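Long-range contacts in S-adenosylmethionine-dependent methyltransferase (Clostridium acetobutylicum, PDB 1Y8C), which probably transfers methyl groups from S-adenosylmethionine to an acceptor substrate: residues C108-N113 with D141-Y146; V223-N228 with T235-Y240. All coordinates share one frame; numbering follows the deposited sequence.

In the fold
Both contacts belong to the seven-stranded mixed sheet of a Rossmann-like methyltransferase fold, where strands 136-143 and 237-244 are neighbours; their centres are about 10 Å apart. Interaction 1 lies at strand ends in the middle of the sheet, where the loop after strand 104-107 meets strand 136-143; interaction 2 pairs strands 217-224 and 237-244 at its 217-224 edge. Asp-141 OD2 joins them through a probable hydrogen bond of 2.5 Å to Tyr-226 OH, and Ser-144 OG through one of 2.6 Å to Thr-235 O. The Arg-237 side chain of interaction 2 also reaches into interaction 1. In this fold the cofactor usually binds at the C-terminal ends of the parallel strands, the side on which interaction 1 lies.

Interaction 1: C108-N113 with D141-Y146; sequences CLDSTN and DINSYY
Asp-141 turns its carboxylate to the backbone of the type I' turn Cys-108 to Ser-111. OD1 accepts the N-H of Asp-110 at 2.8 Å, on the syn side and 21° out of the carboxylate plane, while OD2 takes a weak bond from Leu-109 N at 3.0 Å. With CG between the backbone N and carbonyl carbon (chi1 69°), a short aspartate reaches two successive amides. OD2 probably also bonds to Tyr-226 OH, and OD1 is salt-bridged to Arg-237. Asn-113 offers both ends of its amide to the strand backbone: OD1 receives Asn-143 N at 2.9 Å, nearly straight, and ND2 gives a long, weak bond to Asn-143 O. Asparagine suits this place because it can accept and donate at once; ND2 also binds Arg-201 O. A water accepts from Thr-112 N at 3.0 Å and donates to Asp-141 O. The Asn-143 amide lies against the Asp-110 carboxylate, their planes 30° apart, but ND2 bonds to Glu-200. Ile-142 CG2 packs on Thr-112 CB at 3.8 Å. Asp-110 OD1 and Asp-141 OD1 are 4.5 Å apart; their shared partner Arg-237, with Arg-15 on Asp-110, probably offsets the repulsion and keeps this buried acidic pair tolerable.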
loop_
_atom_site.group_PDB
_atom_site.type_symbol
_atom_site.label_atom_id
_atom_site.label_comp_id
_atom_site.label_asym_id
_atom_site.label_seq_id
_atom_site.Cartn_x
_atom_site.Cartn_y
_atom_site.Cartn_z
ATOM N N CYS A 108 -0.937 2.454 0.245
ATOM C CA CYS A 108 -1.822 1.391 -0.211
ATOM C C CYS A 108 -1.180 0.007 -0.363
ATOM O O CYS A 108 -0.058 -0.228 0.103
ATOM C CB CYS A 108 -2.440 1.835 -1.540
ATOM S SG CYS A 108 -3.097 3.551 -1.470
ATOM N N LEU A 109 -1.913 -0.907 -1.001
ATOM C CA LEU A 109 -1.445 -2.267 -1.257
ATOM C C LEU A 109 -0.982 -2.985 -0.004
ATOM O O LEU A 109 0.085 -3.597 0.014
ATOM C CB LEU A 109 -0.305 -2.238 -2.271
ATOM C CG LEU A 109 -0.674 -1.676 -3.648
ATOM C CD1 LEU A 109 0.567 -1.556 -4.512
ATOM C CD2 LEU A 109 -1.706 -2.602 -4.303
ATOM N N ASP A 110 -1.800 -2.914 1.037
ATOM C CA ASP A 110 -1.515 -3.549 2.321
ATOM C C ASP A 110 -0.099 -3.371 2.869
ATOM O O ASP A 110 0.389 -4.227 3.612
ATOM C CB ASP A 110 -1.896 -5.055 2.302
ATOM C CG ASP A 110 -1.496 -5.773 1.008
ATOM O OD1 ASP A 110 -2.175 -5.588 -0.018
ATOM O OD2 ASP A 110 -0.509 -6.536 1.015
ATOM N N SER A 111 0.556 -2.259 2.543
ATOM C CA SER A 111 1.913 -2.042 3.056
ATOM C C SER A 111 1.941 -1.960 4.574
ATOM O O SER A 111 2.865 -2.444 5.213
ATOM C CB SER A 111 2.524 -0.782 2.450
ATOM O OG SER A 111 2.902 -1.030 1.103
ATOM N N THR A 112 0.915 -1.351 5.145
ATOM C CA THR A 112 0.799 -1.230 6.585
ATOM C C THR A 112 0.899 -2.600 7.275
ATOM O O THR A 112 1.412 -2.693 8.387
ATOM C CB THR A 112 -0.544 -0.548 6.958
ATOM O OG1 THR A 112 -0.547 0.791 6.444
ATOM C CG2 THR A 112 -0.761 -0.514 8.471
ATOM N N ASN A 113 0.432 -3.670 6.640
ATOM C CA ASN A 113 0.526 -4.973 7.298
ATOM C C ASN A 113 1.955 -5.483 7.451
ATOM O O ASN A 113 2.196 -6.380 8.241
ATOM C CB ASN A 113 -0.290 -6.043 6.561
ATOM C CG ASN A 113 -1.768 -5.741 6.536
ATOM O OD1 ASN A 113 -2.241 -5.004 5.674
ATOM N ND2 ASN A 113 -2.510 -6.298 7.489
ATOM N N ASP A 141 -4.672 1.392 3.306
ATOM C CA ASP A 141 -5.492 0.198 3.413
ATOM C C ASP A 141 -4.723 -0.926 4.049
ATOM O O ASP A 141 -3.498 -0.891 4.127
ATOM C CB ASP A 141 -5.989 -0.256 2.042
ATOM C CG ASP A 141 -4.875 -0.785 1.163
ATOM O OD1 ASP A 141 -4.341 -1.881 1.451
ATOM O OD2 ASP A 141 -4.535 -0.101 0.179
ATOM N N ILE A 142 -5.456 -1.930 4.506
ATOM C CA ILE A 142 -4.839 -3.091 5.115
ATOM C C ILE A 142 -5.627 -4.323 4.723
ATOM O O ILE A 142 -6.785 -4.233 4.304
ATOM C CB ILE A 142 -4.848 -3.005 6.648
ATOM C CG1 ILE A 142 -6.286 -3.124 7.169
ATOM C CG2 ILE A 142 -4.196 -1.702 7.097
ATOM C CD1 ILE A 142 -6.388 -3.245 8.679
ATOM N N ASN A 143 -4.984 -5.478 4.828
ATOM C CA ASN A 143 -5.676 -6.715 4.546
ATOM C C ASN A 143 -6.373 -6.945 5.866
ATOM O O ASN A 143 -5.796 -6.707 6.934
ATOM C CB ASN A 143 -4.704 -7.847 4.230
ATOM C CG ASN A 143 -4.321 -7.888 2.755
ATOM O OD1 ASN A 143 -5.165 -7.709 1.879
ATOM N ND2 ASN A 143 -3.049 -8.135 2.476
ATOM N N SER A 144 -7.627 -7.367 5.789
ATOM C CA SER A 144 -8.428 -7.591 6.979
ATOM C C SER A 144 -7.919 -8.780 7.766
ATOM O O SER A 144 -7.215 -9.645 7.241
ATOM C CB SER A 144 -9.868 -7.839 6.590
ATOM O OG SER A 144 -9.968 -9.062 5.892
ATOM N N TYR A 145 -8.281 -8.820 9.037
ATOM C CA TYR A 145 -7.864 -9.909 9.901
ATOM C C TYR A 145 -8.432 -11.223 9.369
ATOM O O TYR A 145 -7.798 -12.263 9.471
ATOM C CB TYR A 145 -8.377 -9.674 11.319
ATOM C CG TYR A 145 -7.870 -10.688 12.298
ATOM C CD1 TYR A 145 -6.673 -10.477 12.995
ATOM C CD2 TYR A 145 -8.549 -11.887 12.491
ATOM C CE1 TYR A 145 -6.166 -11.441 13.859
ATOM C CE2 TYR A 145 -8.053 -12.856 13.347
ATOM C CZ TYR A 145 -6.866 -12.633 14.027
ATOM O OH TYR A 145 -6.383 -13.602 14.873
ATOM N N TYR A 146 -9.629 -11.169 8.796
ATOM C CA TYR A 146 -10.256 -12.372 8.282
ATOM C C TYR A 146 -9.542 -12.887 7.051
ATOM O O TYR A 146 -9.407 -14.092 6.862
ATOM C CB TYR A 146 -11.712 -12.091 7.942
ATOM C CG TYR A 146 -12.474 -13.300 7.461
ATOM C CD1 TYR A 146 -12.931 -14.273 8.359
ATOM C CD2 TYR A 146 -12.751 -13.470 6.102
ATOM C CE1 TYR A 146 -13.655 -15.379 7.908
ATOM C CE2 TYR A 146 -13.463 -14.569 5.643
ATOM C CZ TYR A 146 -13.914 -15.511 6.543
ATOM O OH TYR A 146 -14.648 -16.567 6.073
HETATM O O HOH W 1 -1.212 0.119 3.568
#

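Interaction 2: V223-N228 with T235-Y240; sequences VDCYSN and TERITY
Cys-225 N donates to Arg-237 O at 2.6 Å, a single bond just past the end of the strand pairing. Within that pairing, Val-223 and Thr-239 exchange backbone bonds in both directions, at 3.1 Å from Val-223 N to Thr-239 O and 3.0 Å from Thr-239 N to Val-223 O. Past the strand, Tyr-226 N donates to Thr-239 OG1 at 3.1 Å, so a side-chain hydroxyl holds the first amide beyond Cys-225. One water bridges Asp-224 OD1 and Arg-237 N. Thr-239 also covers a face of the Tyr-226 ring: OG1 sits 3.0 Å above the plane, nearer the CD1-CE1 edge than the centre, and CG2 makes a CH-pi contact 4.0 Å from the centroid. Threonine suits the site because its hydroxyl and methyl branches do different work. Val-223 CG2 packs alongside Thr-239 CB at 3.9 Å. The Cys-225 thiol, with SG anti to the backbone N (chi1 -168°), lies against Arg-237 CD at 3.7 Å, while the guanidinium is held by acidic residues, Asp-17 among them. Helix 20-32 flanks the hairpin, with Trp-23 stacked on Tyr-226 and Phe-26 touching Val-223; Ile-238 points to the other side of the sheet, against Glu-205 of helix 205-214, and its backbone bonds to Ile-142 of strand 136-143.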
loop_
_atom_site.group_PDB
_atom_site.type_symbol
_atom_site.label_atom_id
_atom_site.label_comp_id
_atom_site.label_asym_id
_atom_site.label_seq_id
_atom_site.Cartn_x
_atom_site.Cartn_y
_atom_site.Cartn_z
ATOM N N VAL A 223 -14.184 2.275 5.000
ATOM C CA VAL A 223 -14.950 1.561 3.988
ATOM C C VAL A 223 -14.331 0.249 3.509
ATOM O O VAL A 223 -13.245 -0.152 3.939
ATOM C CB VAL A 223 -15.171 2.439 2.758
ATOM C CG1 VAL A 223 -15.807 3.752 3.174
ATOM C CG2 VAL A 223 -13.839 2.665 2.033
ATOM N N ASP A 224 -15.039 -0.402 2.590
ATOM C CA ASP A 224 -14.608 -1.668 2.021
ATOM C C ASP A 224 -13.881 -1.471 0.700
ATOM O O ASP A 224 -14.445 -0.984 -0.275
ATOM C CB ASP A 224 -15.811 -2.583 1.795
ATOM C CG ASP A 224 -15.408 -3.996 1.406
ATOM O OD1 ASP A 224 -14.579 -4.166 0.479
ATOM O OD2 ASP A 224 -15.940 -4.948 2.023
ATOM N N CYS A 225 -12.617 -1.865 0.688
ATOM C CA CYS A 225 -11.775 -1.782 -0.486
ATOM C C CYS A 225 -12.066 -0.651 -1.472
ATOM O O CYS A 225 -12.607 -0.879 -2.552
ATOM C CB CYS A 225 -11.819 -3.112 -1.217
ATOM S SG CYS A 225 -10.565 -3.278 -2.487
ATOM N N TYR A 226 -11.677 0.561 -1.083
ATOM C CA TYR A 226 -11.825 1.777 -1.886
ATOM C C TYR A 226 -13.179 1.995 -2.581
ATOM O O TYR A 226 -13.267 2.091 -3.802
ATOM C CB TYR A 226 -10.686 1.850 -2.917
ATOM C CG TYR A 226 -9.304 1.909 -2.293
ATOM C CD1 TYR A 226 -8.665 0.746 -1.844
ATOM C CD2 TYR A 226 -8.658 3.132 -2.097
ATOM C CE1 TYR A 226 -7.420 0.802 -1.213
ATOM C CE2 TYR A 226 -7.418 3.201 -1.462
ATOM C CZ TYR A 226 -6.803 2.040 -1.018
ATOM O OH TYR A 226 -5.596 2.129 -0.349
ATOM N N SER A 227 -14.229 2.102 -1.781
ATOM C CA SER A 227 -15.560 2.329 -2.304
ATOM C C SER A 227 -16.417 2.780 -1.137
ATOM O O SER A 227 -16.002 2.694 0.020
ATOM C CB SER A 227 -16.135 1.040 -2.899
ATOM O OG SER A 227 -16.495 0.122 -1.876
ATOM N N ASN A 228 -17.618 3.255 -1.441
ATOM C CA ASN A 228 -18.528 3.715 -0.404
ATOM C C ASN A 228 -19.074 2.566 0.430
ATOM O O ASN A 228 -19.581 2.792 1.520
ATOM C CB ASN A 228 -19.692 4.470 -1.032
ATOM C CG ASN A 228 -19.266 5.783 -1.657
ATOM O OD1 ASN A 228 -19.919 6.280 -2.578
ATOM N ND2 ASN A 228 -18.181 6.362 -1.148
ATOM N N THR A 235 -15.209 -8.682 4.826
ATOM C CA THR A 235 -14.420 -7.759 4.016
ATOM C C THR A 235 -12.958 -8.197 3.983
ATOM O O THR A 235 -12.406 -8.591 4.996
ATOM C CB THR A 235 -14.505 -6.346 4.582
ATOM O OG1 THR A 235 -15.875 -5.926 4.593
ATOM C CG2 THR A 235 -13.682 -5.378 3.731
ATOM N N GLU A 236 -12.330 -8.132 2.820
ATOM C CA GLU A 236 -10.950 -8.559 2.726
ATOM C C GLU A 236 -9.944 -7.421 2.744
ATOM O O GLU A 236 -8.787 -7.618 3.103
ATOM C CB GLU A 236 -10.749 -9.390 1.467
ATOM C CG GLU A 236 -11.657 -10.589 1.382
ATOM C CD GLU A 236 -11.173 -11.609 0.370
ATOM O OE1 GLU A 236 -10.347 -11.241 -0.502
ATOM O OE2 GLU A 236 -11.619 -12.778 0.446
ATOM N N ARG A 237 -10.373 -6.230 2.352
ATOM C CA ARG A 237 -9.468 -5.086 2.318
ATOM C C ARG A 237 -10.161 -3.841 2.848
ATOM O O ARG A 237 -11.126 -3.359 2.269
ATOM C CB ARG A 237 -8.970 -4.839 0.883
ATOM C CG ARG A 237 -7.915 -3.745 0.800
ATOM C CD ARG A 237 -7.394 -3.522 -0.614
ATOM N NE ARG A 237 -6.684 -4.672 -1.153
ATOM C CZ ARG A 237 -5.418 -4.992 -0.882
ATOM N NH1 ARG A 237 -4.690 -4.243 -0.065
ATOM N NH2 ARG A 237 -4.871 -6.075 -1.434
ATOM N N ILE A 238 -9.654 -3.318 3.953
ATOM C CA ILE A 238 -10.237 -2.148 4.563
ATOM C C ILE A 238 -9.499 -0.859 4.233
ATOM O O ILE A 238 -8.282 -0.764 4.402
ATOM C CB ILE A 238 -10.306 -2.327 6.094
ATOM C CG1 ILE A 238 -11.210 -3.526 6.420
ATOM C CG2 ILE A 238 -10.789 -1.043 6.741
ATOM C CD1 ILE A 238 -11.245 -3.957 7.877
ATOM N N THR A 239 -10.233 0.136 3.746
ATOM C CA THR A 239 -9.603 1.409 3.434
ATOM C C THR A 239 -9.966 2.461 4.466
ATOM O O THR A 239 -11.128 2.811 4.621
ATOM C CB THR A 239 -10.003 1.922 2.053
ATOM O OG1 THR A 239 -9.491 1.039 1.039
ATOM C CG2 THR A 239 -9.425 3.321 1.840
ATOM N N TYR A 240 -8.960 2.940 5.187
ATOM C CA TYR A 240 -9.160 3.965 6.197
ATOM C C TYR A 240 -8.867 5.351 5.632
ATOM O O TYR A 240 -7.983 5.538 4.784
ATOM C CB TYR A 240 -8.235 3.758 7.392
ATOM C CG TYR A 240 -8.666 2.696 8.377
ATOM C CD1 TYR A 240 -8.258 1.367 8.228
ATOM C CD2 TYR A 240 -9.447 3.026 9.483
ATOM C CE1 TYR A 240 -8.608 0.394 9.155
ATOM C CE2 TYR A 240 -9.809 2.063 10.421
ATOM C CZ TYR A 240 -9.382 0.747 10.248
ATOM O OH TYR A 240 -9.723 -0.191 11.192
HETATM O O HOH W 2 -12.592 -6.250 0.513
#